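Local atomic coordinates of inosine-uridine nucleoside N-ribohydrolase (Xanthomonas oryzae pv. oryzae, PDB entry 4KL0), a protein that binds calcium and may hydrolyse N-glycosyl bonds as nucleoside hydrolases do, though its role as a bacterial effector is unknown. Residues Glu18-Leu21 with His22-Gln25; Asp69-Met72 with Arg73-Ala77; Leu302-Asp305 with Ala306-Gln310; Arg357-Lys360 with Ala361-Leu364. All blocks are in the same frame, centred on the assembly; numbering follows the deposited sequence.

Contact 1. Residues Glu18-Leu21 with His22-Gln25; sequences ELRL and HRPQ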
ATOM      1  N   GLU A  18      12.488  19.228   4.873  1.00 23.38           N
ATOM      2  CA  GLU A  18      12.355  19.530   3.459  1.00 24.14           C
ATOM      3  C   GLU A  18      10.975  19.195   2.895  1.00 25.61           C
ATOM      4  O   GLU A  18      10.385  19.954   2.115  1.00 24.01           O
ATOM      5  CB  GLU A  18      13.459  18.815   2.654  1.00 27.01           C
ATOM      6  CG  GLU A  18      13.343  19.067   1.146  1.00 27.45           C
ATOM      7  CD  GLU A  18      14.306  18.211   0.294  1.00 34.78           C
ATOM      8  OE1 GLU A  18      15.053  17.352   0.863  1.00 35.01           O
ATOM      9  OE2 GLU A  18      14.314  18.421  -0.953  1.00 35.78           O
ATOM     10  N   LEU A  19      10.437  18.031   3.254  1.00 23.46           N
ATOM     11  CA  LEU A  19       9.101  17.709   2.783  1.00 22.91           C
ATOM     12  C   LEU A  19       8.102  18.739   3.316  1.00 23.39           C
ATOM     13  O   LEU A  19       7.156  19.133   2.616  1.00 22.55           O
ATOM     14  CB  LEU A  19       8.688  16.315   3.256  1.00 21.34           C
ATOM     15  CG  LEU A  19       7.221  15.978   3.011  1.00 21.36           C
ATOM     16  CD1 LEU A  19       6.813  15.970   1.524  1.00 20.14           C
ATOM     17  CD2 LEU A  19       6.887  14.653   3.654  1.00 20.14           C
ATOM     18  N   ARG A  20       8.325  19.173   4.551  1.00 21.19           N
ATOM     19  CA  ARG A  20       7.376  20.069   5.201  1.00 22.00           C
ATOM     20  C   ARG A  20       7.272  21.441   4.511  1.00 27.02           C
ATOM     21  O   ARG A  20       6.291  22.154   4.697  1.00 28.31           O
ATOM     22  CB  ARG A  20       7.686  20.216   6.698  1.00 21.37           C
ATOM     23  CG  ARG A  20       7.014  19.086   7.552  1.00 21.00           C
ATOM     24  CD  ARG A  20       7.726  18.835   8.826  1.00 23.60           C
ATOM     25  NE  ARG A  20       6.909  18.032   9.735  1.00 23.45           N
ATOM     26  CZ  ARG A  20       7.226  17.872  11.013  1.00 25.99           C
ATOM     27  NH1 ARG A  20       8.339  18.430  11.489  1.00 26.40           N
ATOM     28  NH2 ARG A  20       6.442  17.163  11.812  1.00 31.11           N
ATOM     29  N   LEU A  21       8.254  21.814   3.695  1.00 25.43           N
ATOM     30  CA  LEU A  21       8.123  23.055   2.930  1.00 28.83           C
ATOM     31  C   LEU A  21       7.021  22.985   1.872  1.00 30.84           C
ATOM     32  O   LEU A  21       6.599  24.035   1.332  1.00 31.35           O
ATOM     33  CB  LEU A  21       9.447  23.413   2.240  1.00 28.22           C
ATOM     34  CG  LEU A  21      10.608  23.640   3.199  1.00 31.23           C
ATOM     35  CD1 LEU A  21      11.933  23.586   2.419  1.00 32.12           C
ATOM     36  CD2 LEU A  21      10.425  24.972   3.946  1.00 33.19           C
ATOM     37  N   HIS A  22       6.543  21.766   1.575  1.00 26.06           N
ATOM     38  CA  HIS A  22       5.678  21.557   0.444  1.00 25.95           C
ATOM     39  C   HIS A  22       4.295  21.138   0.893  1.00 24.94           C
ATOM     40  O   HIS A  22       3.576  20.494   0.103  1.00 26.62           O
ATOM     41  CB  HIS A  22       6.238  20.422  -0.440  1.00 27.05           C
ATOM     42  CG  HIS A  22       7.523  20.746  -1.140  1.00 32.52           C
ATOM     43  ND1 HIS A  22       8.681  21.085  -0.474  1.00 36.62           N
ATOM     44  CD2 HIS A  22       7.837  20.751  -2.459  1.00 37.01           C
ATOM     45  CE1 HIS A  22       9.644  21.315  -1.351  1.00 36.14           C
ATOM     46  NE2 HIS A  22       9.159  21.108  -2.562  1.00 39.31           N
ATOM     47  N   ARG A  23       3.919  21.453   2.137  1.00 23.08           N
ATOM     48  CA  ARG A  23       2.584  21.110   2.640  1.00 21.62           C
ATOM     49  C   ARG A  23       1.584  21.792   1.758  1.00 22.58           C
ATOM     50  O   ARG A  23       1.793  22.958   1.378  1.00 22.46           O
ATOM     51  CB  ARG A  23       2.304  21.585   4.088  1.00 23.25           C
ATOM     52  CG  ARG A  23       3.105  20.943   5.191  1.00 25.23           C
ATOM     53  CD  ARG A  23       2.578  21.479   6.510  1.00 22.83           C
ATOM     54  NE  ARG A  23       3.146  20.802   7.663  1.00 24.54           N
ATOM     55  CZ  ARG A  23       4.211  21.213   8.340  1.00 20.68           C
ATOM     56  NH1 ARG A  23       4.858  22.309   7.975  1.00 27.38           N
ATOM     57  NH2 ARG A  23       4.635  20.534   9.406  1.00 21.91           N
ATOM     58  N   PRO A  24       0.493  21.099   1.424  1.00 22.65           N
ATOM     59  CA  PRO A  24      -0.615  21.719   0.683  1.00 22.56           C
ATOM     60  C   PRO A  24      -1.429  22.674   1.580  1.00 23.48           C
ATOM     61  O   PRO A  24      -1.292  22.665   2.811  1.00 20.55           O
ATOM     62  CB  PRO A  24      -1.462  20.506   0.277  1.00 23.84           C
ATOM     63  CG  PRO A  24      -1.240  19.528   1.382  1.00 21.64           C
ATOM     64  CD  PRO A  24       0.226  19.662   1.694  1.00 21.33           C
ATOM     65  N   GLN A  25      -2.274  23.505   0.984  1.00 28.50           N
ATOM     66  CA  GLN A  25      -3.129  24.387   1.776  1.00 27.13           C
ATOM     67  C   GLN A  25      -4.145  23.625   2.596  1.00 27.65           C
ATOM     68  O   GLN A  25      -4.520  24.022   3.692  1.00 26.51           O
ATOM     69  CB  GLN A  25      -3.890  25.330   0.852  1.00 31.98           C
ATOM     70  CG  GLN A  25      -2.975  26.250   0.116  1.00 34.74           C
ATOM     71  CD  GLN A  25      -3.368  27.694   0.310  1.00 41.35           C
ATOM     72  OE1 GLN A  25      -4.417  28.141  -0.194  1.00 43.98           O
ATOM     73  NE2 GLN A  25      -2.554  28.431   1.088  1.00 42.82           N
TER

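Contact 2. Residues Asp69-Met72 with Arg73-Ala77; sequences DADM and RSQRA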
ATOM      1  N   ASP A  69     -12.261 -14.577   1.807  1.00 14.84           N
ATOM      2  CA  ASP A  69     -13.727 -14.651   1.952  1.00 16.05           C
ATOM      3  C   ASP A  69     -14.241 -13.645   2.970  1.00 15.31           C
ATOM      4  O   ASP A  69     -13.444 -12.897   3.567  1.00 15.73           O
ATOM      5  CB  ASP A  69     -14.136 -16.108   2.223  1.00 15.00           C
ATOM      6  CG  ASP A  69     -13.802 -16.609   3.636  1.00 19.93           C
ATOM      7  OD1 ASP A  69     -13.303 -15.878   4.525  1.00 17.90           O
ATOM      8  OD2 ASP A  69     -14.057 -17.810   3.864  1.00 23.14           O
ATOM      9  N   ALA A  70     -15.556 -13.598   3.200  1.00 15.38           N
ATOM     10  CA  ALA A  70     -16.090 -12.525   4.024  1.00 16.93           C
ATOM     11  C   ALA A  70     -15.483 -12.488   5.413  1.00 18.07           C
ATOM     12  O   ALA A  70     -15.146 -11.431   5.918  1.00 17.51           O
ATOM     13  CB  ALA A  70     -17.603 -12.640   4.146  1.00 19.39           C
ATOM     14  N   ASP A  71     -15.331 -13.641   6.029  1.00 17.16           N
ATOM     15  CA  ASP A  71     -14.789 -13.605   7.395  1.00 15.30           C
ATOM     16  C   ASP A  71     -13.306 -13.196   7.388  1.00 16.84           C
ATOM     17  O   ASP A  71     -12.848 -12.491   8.287  1.00 16.46           O
ATOM     18  CB  ASP A  71     -14.953 -14.937   8.101  1.00 18.75           C
ATOM     19  CG  ASP A  71     -14.401 -14.899   9.513  1.00 19.37           C
ATOM     20  OD1 ASP A  71     -14.876 -14.031  10.315  1.00 21.16           O
ATOM     21  OD2 ASP A  71     -13.453 -15.672   9.780  1.00 22.19           O
ATOM     22  N   MET A  72     -12.569 -13.619   6.375  1.00 13.43           N
ATOM     23  CA  MET A  72     -11.138 -13.206   6.308  1.00 13.84           C
ATOM     24  C   MET A  72     -11.047 -11.700   6.150  1.00 14.28           C
ATOM     25  O   MET A  72     -10.171 -11.039   6.789  1.00 12.98           O
ATOM     26  CB  MET A  72     -10.443 -13.871   5.131  1.00 12.82           C
ATOM     27  CG  MET A  72      -8.937 -13.517   4.960  1.00 12.66           C
ATOM     28  SD  MET A  72      -7.879 -13.799   6.512  1.00  8.55           S
ATOM     29  CE  MET A  72      -7.858 -15.517   6.580  1.00 20.82           C
ATOM     30  N   ARG A  73     -11.872 -11.139   5.255  1.00 12.55           N
ATOM     31  CA  ARG A  73     -11.847  -9.686   5.056  1.00 13.01           C
ATOM     32  C   ARG A  73     -12.184  -8.987   6.348  1.00 14.40           C
ATOM     33  O   ARG A  73     -11.615  -7.951   6.695  1.00 13.83           O
ATOM     34  CB  ARG A  73     -12.784  -9.258   3.903  1.00 12.24           C
ATOM     35  CG  ARG A  73     -12.351  -9.863   2.595  1.00 12.99           C
ATOM     36  CD  ARG A  73     -13.152  -9.179   1.433  1.00 13.70           C
ATOM     37  NE  ARG A  73     -14.627  -9.223   1.620  1.00 15.44           N
ATOM     38  CZ  ARG A  73     -15.419 -10.230   1.229  1.00 14.66           C
ATOM     39  NH1 ARG A  73     -14.931 -11.353   0.715  1.00 14.02           N
ATOM     40  NH2 ARG A  73     -16.733 -10.107   1.411  1.00 16.54           N
ATOM     41  N   SER A  74     -13.061  -9.577   7.146  1.00 14.24           N
ATOM     42  CA  SER A  74     -13.327  -8.945   8.455  1.00 15.03           C
ATOM     43  C   SER A  74     -12.140  -9.010   9.400  1.00 15.35           C
ATOM     44  O   SER A  74     -11.848  -8.033  10.098  1.00 14.60           O
ATOM     45  CB  SER A  74     -14.567  -9.571   9.116  1.00 20.81           C
ATOM     46  OG  SER A  74     -15.754  -9.139   8.412  1.00 26.67           O
ATOM     47  N   GLN A  75     -11.402 -10.130   9.393  1.00 14.02           N
ATOM     48  CA  GLN A  75     -10.210 -10.233  10.240  1.00 12.48           C
ATOM     49  C   GLN A  75      -9.185  -9.156   9.817  1.00 13.93           C
ATOM     50  O   GLN A  75      -8.588  -8.502  10.649  1.00 15.06           O
ATOM     51  CB  GLN A  75      -9.563 -11.640  10.177  1.00 14.97           C
ATOM     52  CG  GLN A  75     -10.481 -12.793  10.525  1.00 14.55           C
ATOM     53  CD  GLN A  75     -11.238 -12.519  11.806  1.00 20.86           C
ATOM     54  OE1 GLN A  75     -10.649 -12.142  12.837  1.00 20.44           O
ATOM     55  NE2 GLN A  75     -12.580 -12.656  11.743  1.00 24.08           N
ATOM     56  N   ARG A  76      -8.992  -8.986   8.514  1.00 13.00           N
ATOM     57  CA  ARG A  76      -8.075  -7.966   8.033  1.00 13.11           C
ATOM     58  C   ARG A  76      -8.547  -6.578   8.420  1.00 12.57           C
ATOM     59  O   ARG A  76      -7.729  -5.767   8.828  1.00 13.66           O
ATOM     60  CB  ARG A  76      -7.886  -8.075   6.512  1.00 11.92           C
ATOM     61  CG  ARG A  76      -7.272  -9.352   6.046  1.00 10.41           C
ATOM     62  CD  ARG A  76      -6.914  -9.251   4.530  1.00 11.55           C
ATOM     63  NE  ARG A  76      -6.735 -10.576   3.947  1.00 11.30           N
ATOM     64  CZ  ARG A  76      -5.712 -11.383   4.179  1.00 11.02           C
ATOM     65  NH1 ARG A  76      -4.696 -11.004   5.023  1.00 11.41           N
ATOM     66  NH2 ARG A  76      -5.667 -12.574   3.578  1.00 11.17           N
ATOM     67  N   ALA A  77      -9.859  -6.316   8.330  1.00 12.85           N
ATOM     68  CA  ALA A  77     -10.383  -5.012   8.662  1.00 13.26           C
ATOM     69  C   ALA A  77     -10.216  -4.727  10.169  1.00 13.58           C
ATOM     70  O   ALA A  77      -9.890  -3.633  10.554  1.00 13.26           O
ATOM     71  CB  ALA A  77     -11.886  -4.926   8.266  1.00 12.07           C
TER

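Contact 3. Residues Leu302-Asp305 with Ala306-Gln310; sequences LSFD and AIWPQ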
ATOM      1  N   LEU A 302      23.278 -22.115   6.745  1.00 34.25           N
ATOM      2  CA  LEU A 302      23.145 -21.149   7.855  1.00 33.61           C
ATOM      3  C   LEU A 302      21.779 -21.097   8.506  1.00 35.91           C
ATOM      4  O   LEU A 302      20.750 -21.326   7.840  1.00 31.79           O
ATOM      5  CB  LEU A 302      23.450 -19.753   7.359  1.00 32.11           C
ATOM      6  CG  LEU A 302      24.744 -19.054   7.771  1.00 37.41           C
ATOM      7  CD1 LEU A 302      25.452 -19.811   8.920  1.00 31.73           C
ATOM      8  CD2 LEU A 302      25.662 -18.770   6.552  1.00 33.92           C
ATOM      9  N   SER A 303      21.732 -20.753   9.785  1.00 31.65           N
ATOM     10  CA  SER A 303      20.437 -20.540  10.409  1.00 31.42           C
ATOM     11  C   SER A 303      19.977 -19.115  10.055  1.00 31.10           C
ATOM     12  O   SER A 303      20.759 -18.302   9.529  1.00 28.71           O
ATOM     13  CB  SER A 303      20.465 -20.776  11.923  1.00 33.56           C
ATOM     14  OG  SER A 303      21.194 -19.738  12.545  1.00 40.03           O
ATOM     15  N   PHE A 304      18.699 -18.829  10.269  1.00 29.05           N
ATOM     16  CA  PHE A 304      18.226 -17.522   9.825  1.00 31.78           C
ATOM     17  C   PHE A 304      18.874 -16.370  10.613  1.00 31.72           C
ATOM     18  O   PHE A 304      19.028 -15.263  10.084  1.00 28.74           O
ATOM     19  CB  PHE A 304      16.709 -17.426   9.830  1.00 27.83           C
ATOM     20  CG  PHE A 304      16.214 -16.126   9.327  1.00 27.08           C
ATOM     21  CD1 PHE A 304      16.344 -15.797   7.975  1.00 22.79           C
ATOM     22  CD2 PHE A 304      15.653 -15.211  10.202  1.00 27.72           C
ATOM     23  CE1 PHE A 304      15.889 -14.558   7.519  1.00 23.03           C
ATOM     24  CE2 PHE A 304      15.180 -13.999   9.737  1.00 26.28           C
ATOM     25  CZ  PHE A 304      15.320 -13.681   8.403  1.00 23.92           C
ATOM     26  N   ASP A 305      19.289 -16.642  11.852  1.00 33.18           N
ATOM     27  CA  ASP A 305      19.966 -15.616  12.657  1.00 32.08           C
ATOM     28  C   ASP A 305      21.271 -15.135  12.047  1.00 29.50           C
ATOM     29  O   ASP A 305      21.652 -13.990  12.250  1.00 31.65           O
ATOM     30  CB  ASP A 305      20.169 -16.101  14.089  1.00 35.23           C
ATOM     31  CG  ASP A 305      18.850 -16.337  14.801  1.00 43.45           C
ATOM     32  OD1 ASP A 305      18.035 -15.366  14.902  1.00 47.26           O
ATOM     33  OD2 ASP A 305      18.615 -17.499  15.238  1.00 48.24           O
ATOM     34  N   ALA A 306      21.933 -15.981  11.255  1.00 28.04           N
ATOM     35  CA  ALA A 306      23.123 -15.549  10.551  1.00 26.58           C
ATOM     36  C   ALA A 306      22.860 -14.949   9.187  1.00 26.61           C
ATOM     37  O   ALA A 306      23.755 -14.375   8.570  1.00 25.55           O
ATOM     38  CB  ALA A 306      24.182 -16.690  10.475  1.00 28.50           C
ATOM     39  N   ILE A 307      21.619 -15.088   8.694  1.00 27.39           N
ATOM     40  CA  ILE A 307      21.215 -14.502   7.407  1.00 25.71           C
ATOM     41  C   ILE A 307      20.594 -13.069   7.538  1.00 20.74           C
ATOM     42  O   ILE A 307      20.933 -12.161   6.750  1.00 24.17           O
ATOM     43  CB  ILE A 307      20.201 -15.426   6.695  1.00 25.34           C
ATOM     44  CG1 ILE A 307      20.916 -16.714   6.257  1.00 25.49           C
ATOM     45  CG2 ILE A 307      19.603 -14.698   5.494  1.00 22.12           C
ATOM     46  CD1 ILE A 307      21.936 -16.462   5.154  1.00 28.36           C
ATOM     47  N   TRP A 308      19.705 -12.904   8.515  1.00 24.13           N
ATOM     48  CA  TRP A 308      19.079 -11.588   8.828  1.00 22.82           C
ATOM     49  C   TRP A 308      20.088 -10.446   8.724  1.00 25.59           C
ATOM     50  O   TRP A 308      19.882  -9.493   7.943  1.00 23.93           O
ATOM     51  CB  TRP A 308      18.381 -11.614  10.190  1.00 25.42           C
ATOM     52  CG  TRP A 308      17.534 -10.357  10.545  1.00 25.74           C
ATOM     53  CD1 TRP A 308      17.601  -9.624  11.700  1.00 27.32           C
ATOM     54  CD2 TRP A 308      16.488  -9.745   9.744  1.00 25.80           C
ATOM     55  NE1 TRP A 308      16.677  -8.592  11.670  1.00 25.91           N
ATOM     56  CE2 TRP A 308      15.980  -8.655  10.481  1.00 24.16           C
ATOM     57  CE3 TRP A 308      15.941 -10.023   8.476  1.00 24.61           C
ATOM     58  CZ2 TRP A 308      14.948  -7.833   9.997  1.00 23.52           C
ATOM     59  CZ3 TRP A 308      14.912  -9.212   7.996  1.00 21.08           C
ATOM     60  CH2 TRP A 308      14.434  -8.135   8.748  1.00 19.15           C
ATOM     61  N   PRO A 309      21.255 -10.561   9.429  1.00 24.87           N
ATOM     62  CA  PRO A 309      22.246  -9.480   9.289  1.00 25.48           C
ATOM     63  C   PRO A 309      22.797  -9.245   7.883  1.00 23.88           C
ATOM     64  O   PRO A 309      23.268  -8.162   7.541  1.00 29.34           O
ATOM     65  CB  PRO A 309      23.403  -9.940  10.210  1.00 24.96           C
ATOM     66  CG  PRO A 309      22.776 -10.854  11.195  1.00 29.67           C
ATOM     67  CD  PRO A 309      21.670 -11.570  10.416  1.00 25.19           C
ATOM     68  N   GLN A 310      22.812 -10.253   7.035  1.00 23.00           N
ATOM     69  CA  GLN A 310      23.347  -9.976   5.699  1.00 25.10           C
ATOM     70  C   GLN A 310      22.332  -9.332   4.741  1.00 27.39           C
ATOM     71  O   GLN A 310      22.681  -8.822   3.638  1.00 26.32           O
ATOM     72  CB  GLN A 310      23.851 -11.265   5.059  1.00 28.77           C
ATOM     73  CG  GLN A 310      25.138 -11.798   5.672  1.00 34.03           C
ATOM     74  CD  GLN A 310      25.637 -12.930   4.834  1.00 28.63           C
ATOM     75  OE1 GLN A 310      25.824 -12.763   3.626  1.00 36.88           O
ATOM     76  NE2 GLN A 310      25.725 -14.110   5.419  1.00 33.61           N
TER

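Contact 4. Residues Arg357-Lys360 with Ala361-Leu364; sequences RPEK and ARLL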
ATOM      1  N   ARG A 357      14.978   9.771  -7.115  1.00 26.28           N
ATOM      2  CA  ARG A 357      15.714   9.946  -5.869  1.00 26.69           C
ATOM      3  C   ARG A 357      15.543   8.790  -4.880  1.00 25.64           C
ATOM      4  O   ARG A 357      14.966   8.976  -3.806  1.00 24.13           O
ATOM      5  CB  ARG A 357      15.330  11.279  -5.166  1.00 27.92           C
ATOM      6  CG  ARG A 357      15.384  12.562  -6.039  1.00 33.08           C
ATOM      7  CD  ARG A 357      16.819  13.002  -6.346  1.00 40.21           C
ATOM      8  NE  ARG A 357      16.874  14.230  -7.156  1.00 46.41           N
ATOM      9  CZ  ARG A 357      17.523  14.335  -8.325  1.00 51.20           C
ATOM     10  NH1 ARG A 357      18.177  13.290  -8.838  1.00 46.23           N
ATOM     11  NH2 ARG A 357      17.525  15.492  -8.991  1.00 55.11           N
ATOM     12  N   PRO A 358      16.098   7.601  -5.200  1.00 25.64           N
ATOM     13  CA  PRO A 358      15.850   6.446  -4.337  1.00 26.33           C
ATOM     14  C   PRO A 358      16.456   6.518  -2.947  1.00 26.15           C
ATOM     15  O   PRO A 358      15.845   5.951  -2.028  1.00 26.14           O
ATOM     16  CB  PRO A 358      16.431   5.268  -5.139  1.00 25.35           C
ATOM     17  CG  PRO A 358      17.431   5.884  -6.012  1.00 27.54           C
ATOM     18  CD  PRO A 358      17.015   7.273  -6.309  1.00 24.61           C
ATOM     19  N   GLU A 359      17.624   7.148  -2.755  1.00 27.54           N
ATOM     20  CA  GLU A 359      18.173   7.173  -1.381  1.00 26.86           C
ATOM     21  C   GLU A 359      17.352   8.148  -0.544  1.00 25.61           C
ATOM     22  O   GLU A 359      17.140   7.926   0.649  1.00 25.91           O
ATOM     23  CB  GLU A 359      19.687   7.478  -1.310  1.00 31.75           C
ATOM     24  CG  GLU A 359      20.264   7.578   0.135  1.00 33.06           C
ATOM     25  CD  GLU A 359      19.952   6.374   1.085  1.00 34.83           C
ATOM     26  OE1 GLU A 359      19.597   6.647   2.265  1.00 35.78           O
ATOM     27  OE2 GLU A 359      20.094   5.173   0.686  1.00 35.55           O
ATOM     28  N   LYS A 360      16.843   9.198  -1.187  1.00 23.87           N
ATOM     29  CA  LYS A 360      15.941  10.103  -0.494  1.00 23.17           C
ATOM     30  C   LYS A 360      14.583   9.424  -0.178  1.00 21.49           C
ATOM     31  O   LYS A 360      14.021   9.652   0.875  1.00 20.56           O
ATOM     32  CB  LYS A 360      15.720  11.391  -1.285  1.00 26.06           C
ATOM     33  CG  LYS A 360      14.777  12.384  -0.576  1.00 29.46           C
ATOM     34  CD  LYS A 360      15.252  13.787  -0.672  1.00 34.21           C
ATOM     35  CE  LYS A 360      14.983  14.418  -1.994  1.00 35.73           C
ATOM     36  NZ  LYS A 360      15.636  15.778  -2.005  1.00 32.01           N
ATOM     37  N   ALA A 361      14.071   8.637  -1.112  1.00 23.40           N
ATOM     38  CA  ALA A 361      12.863   7.847  -0.828  1.00 20.17           C
ATOM     39  C   ALA A 361      13.073   6.932   0.373  1.00 21.15           C
ATOM     40  O   ALA A 361      12.200   6.823   1.268  1.00 17.25           O
ATOM     41  CB  ALA A 361      12.436   7.047  -2.079  1.00 19.43           C
ATOM     42  N   ARG A 362      14.212   6.234   0.420  1.00 19.13           N
ATOM     43  CA  ARG A 362      14.533   5.397   1.583  1.00 20.48           C
ATOM     44  C   ARG A 362      14.552   6.197   2.894  1.00 19.59           C
ATOM     45  O   ARG A 362      13.987   5.770   3.909  1.00 20.97           O
ATOM     46  CB  ARG A 362      15.909   4.742   1.420  1.00 24.95           C
ATOM     47  CG  ARG A 362      15.998   3.633   0.378  1.00 25.32           C
ATOM     48  CD  ARG A 362      17.393   2.944   0.488  1.00 27.55           C
ATOM     49  NE  ARG A 362      17.602   2.067  -0.668  1.00 32.05           N
ATOM     50  CZ  ARG A 362      18.258   2.413  -1.773  1.00 34.07           C
ATOM     51  NH1 ARG A 362      18.810   3.633  -1.880  1.00 35.98           N
ATOM     52  NH2 ARG A 362      18.378   1.531  -2.770  1.00 40.38           N
ATOM     53  N   LEU A 363      15.206   7.371   2.863  1.00 21.59           N
ATOM     54  CA  LEU A 363      15.394   8.192   4.051  1.00 22.08           C
ATOM     55  C   LEU A 363      14.047   8.808   4.495  1.00 18.67           C
ATOM     56  O   LEU A 363      13.687   8.813   5.678  1.00 19.11           O
ATOM     57  CB  LEU A 363      16.415   9.298   3.725  1.00 22.69           C
ATOM     58  CG  LEU A 363      17.225   9.910   4.840  1.00 27.39           C
ATOM     59  CD1 LEU A 363      18.009   8.832   5.565  1.00 27.66           C
ATOM     60  CD2 LEU A 363      18.170  10.913   4.190  1.00 28.58           C
ATOM     61  N   LEU A 364      13.271   9.269   3.532  1.00 18.40           N
ATOM     62  CA  LEU A 364      11.912   9.766   3.820  1.00 20.10           C
ATOM     63  C   LEU A 364      10.960   8.701   4.386  1.00 18.38           C
ATOM     64  O   LEU A 364      10.216   8.971   5.363  1.00 18.27           O
ATOM     65  CB  LEU A 364      11.310  10.440   2.604  1.00 18.06           C
ATOM     66  CG  LEU A 364       9.954  11.071   2.883  1.00 18.38           C
ATOM     67  CD1 LEU A 364      10.107  12.217   3.908  1.00 20.47           C
ATOM     68  CD2 LEU A 364       9.372  11.564   1.598  1.00 19.77           C
TER

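Contact 1. Residues Glu18-Leu21 with His22-Gln25
Arg20 and Arg23 meet in a local contact at the surface, where helix 10-20 gives way to the loop leading into strand 28-34. The chain reverses in a type I beta turn from Arg20 to Arg23, which puts their side chains side by side and pointing the same way. Arg20 CG lies over one face of the Arg23 guanidinium, toward its rim, 3.3 Å from Arg23 NH2. The two guanidinium planes are only 27° apart, and Arg20 NE comes within 3.4 Å of Arg23 NH2. Asp55 probably offsets this proximity of like charges: its carboxylate forms a salt bridge with Arg20 NH2, and its backbone O accepts from Arg23 NE.

His22 bonds back to the end of the helix. Its backbone N donates to Leu19 O at 2.9 Å. With CG beside the backbone N (chi1 -68°), the imidazole swings back along the chain, and ND1 makes a weak bond to Glu18 O at 3.3 Å. Glu18 O also accepts from Leu21 N at 3.2 Å. Leu19, buried, packs on Leu52, Phe57 and Leu332. Such i to i+3 backbone bonds, running into a type I turn, are characteristic of a helix C-terminus unwinding into a loop.

Contact 2. Residues Asp69-Met72 with Arg73-Ala77
Arg73 N donates to Asp69 O at 2.9 Å with an N-H...O angle of 170°, the opening backbone bond of helix 70-86. Asp69 is the N-cap: its OD1 accepts from Met72 N at 3.0 Å, satisfying an amide of the first turn. Ala70 O takes the amide of Ser74, whose OG is bonded to Arg96 NH2; Asp71 O takes that of Gln75, and Met72 O that of Arg76.

Gln75 also binds Asp71 through its side chain. Its chain bends at chi2 (-48°), folding NE2 back to Asp71 OD1 at 3.0 Å. The donor approaches from above the carboxylate plane, while OD1 lies close to the Gln75 amide plane; the two planes are 48° apart. NE2 makes a weak bond to Asp71 O at 3.5 Å.

The helix is the crossover of a beta-alpha-beta unit joining strands 58-65 and 93-96, and two arginines tie its first turns to neighbouring loops. The Arg73 guanidinium has Ala70 CA over one face, 3.4 Å above the plane. Its NE donates to Gly97 O, NH1 to Gly68 O, and NH2 forms a salt bridge with Asp99, while Gln75 OE1 accepts from Arg121. Met72 SD lies over one face of the Arg76 guanidinium, 3.9 Å from NH2. Arg76, its side chain about 5 Å from that of the calcium ligand Asp35, donates to the carbonyls of Leu67 (NE), Pro36 (NH1), His110 and Lys112 (both NH2).

Contact 3. Residues Leu302-Asp305 with Ala306-Gln310
Phe304 and Trp308, one helical turn apart, meet obliquely through the far end of the phenyl ring. Phe304 CZ comes 3.7 Å from Trp308 CE3, on the six-membered part of the indole, and Phe304 CE2 approaches Trp308 CB at 4.0 Å. The phenyl plane makes 39° with that of the indole five-membered ring, so the pair is neither a parallel stack nor edge-to-face. With CG anti to the backbone N (chi1 -178°), Phe304 sends its ring along the helix toward the indole. Trp308 NE1 donates to Glu240, which helps fix the rotation of the indole.

Ile307 crosses Phe304 at about a right angle, its CB 4.1 Å from Phe304 CD1. These two side chains pack against Trp265 of helix 248-269, while Ile307 also reaches Phe281 and Phe282 of helix 278-285. A smaller apolar contact joins Leu302 CG to the methyl CB of Ala306 at 3.6 Å. Leu302 O accepts from Trp265 NE1, fastening the segment to the same helix.

The backbone beneath is uneven. Phe304 O accepts twice: Trp308 N arrives nearly straight at 2.9 Å (N-H...O angle 177°), whereas Ile307 N, also at 2.9 Å, stands well above the carbonyl plane. Ser303 O likewise takes Ala306 N, with Ile307 N forming a weak second bond. Mixed i to i+3 and i to i+4 bonding of this kind, passing into a 3-10 segment at 308-310, is typical of a short, irregular helical turn, here packed through Phe304 and Ile307 against helix 248-269 and through Ile307 against helix 278-285.

Contact 4. Residues Arg357-Lys360 with Ala361-Leu364
Glu359 and Arg362 form a salt bridge across the first turn of helix 358-372, an i to i+3 pairing along a helix near the C-terminal end of the chain. Arg362 NH1 donates to Glu359 OE2 at 3.3 Å with an N-H...O angle of 139°. NH1 arrives from above the carboxylate plane, and OE2 is tilted out of the guanidinium plane, although the two planes are only 22° apart. Glu359 has CG anti to its amide nitrogen and then bends at chi2 (52°), whereas Arg362 runs extended from CG to NE, and the side chains cross at about a right angle. Glu359 CB lies in plane at the edge of the guanidinium. Arg362 NE donates to Ala233 O, giving the cation a second attachment away from the carboxylate.

Lys360 takes a different direction. Its bent chain carries NZ to a salt bridge with Glu18 of helix 10-20, and its aliphatic part touches Val15 and Leu333.

The backbone pattern is regular from Arg357, the N-cap residue: Arg357 O accepts from Ala361 N at 2.9 Å, Pro358 O from Arg362 N, and Glu359 O from Leu363 N. Pro358 has no N-H, and at the first position of a helix none is used in the i to i+4 pattern. In the packing, Leu363 touches Thr11 and Glu12, while buried Leu364 and Ala361 meet Leu19 and Leu333 respectively. The fourth backbone bond holds Leu364 N 2.8 Å from Lys360 O, while Leu364 CB lies 3.3 Å from that oxygen.

Overall arrangement
Contacts 1 and 4 are the pair that touch, joining helices 10-20 and 358-372 through one salt bridge and apolar packing. Contact 1 is a surface turn, whereas contacts 2, 3 and 4 are partly buried. Contact 2 lies across the chain's centre from contacts 1 and 4, its centre about 36 Å from that of contact 1, and is the one near the calcium site. Contact 3 stands apart, no nearer than about 13 Å to contact 4 by closest atoms. Helix starts with regular i to i+4 bonding mark contacts 2 and 4; contacts 1 and 3 show irregular ends or turns. Aromatic packing dominates contact 3, and charged side chains the others.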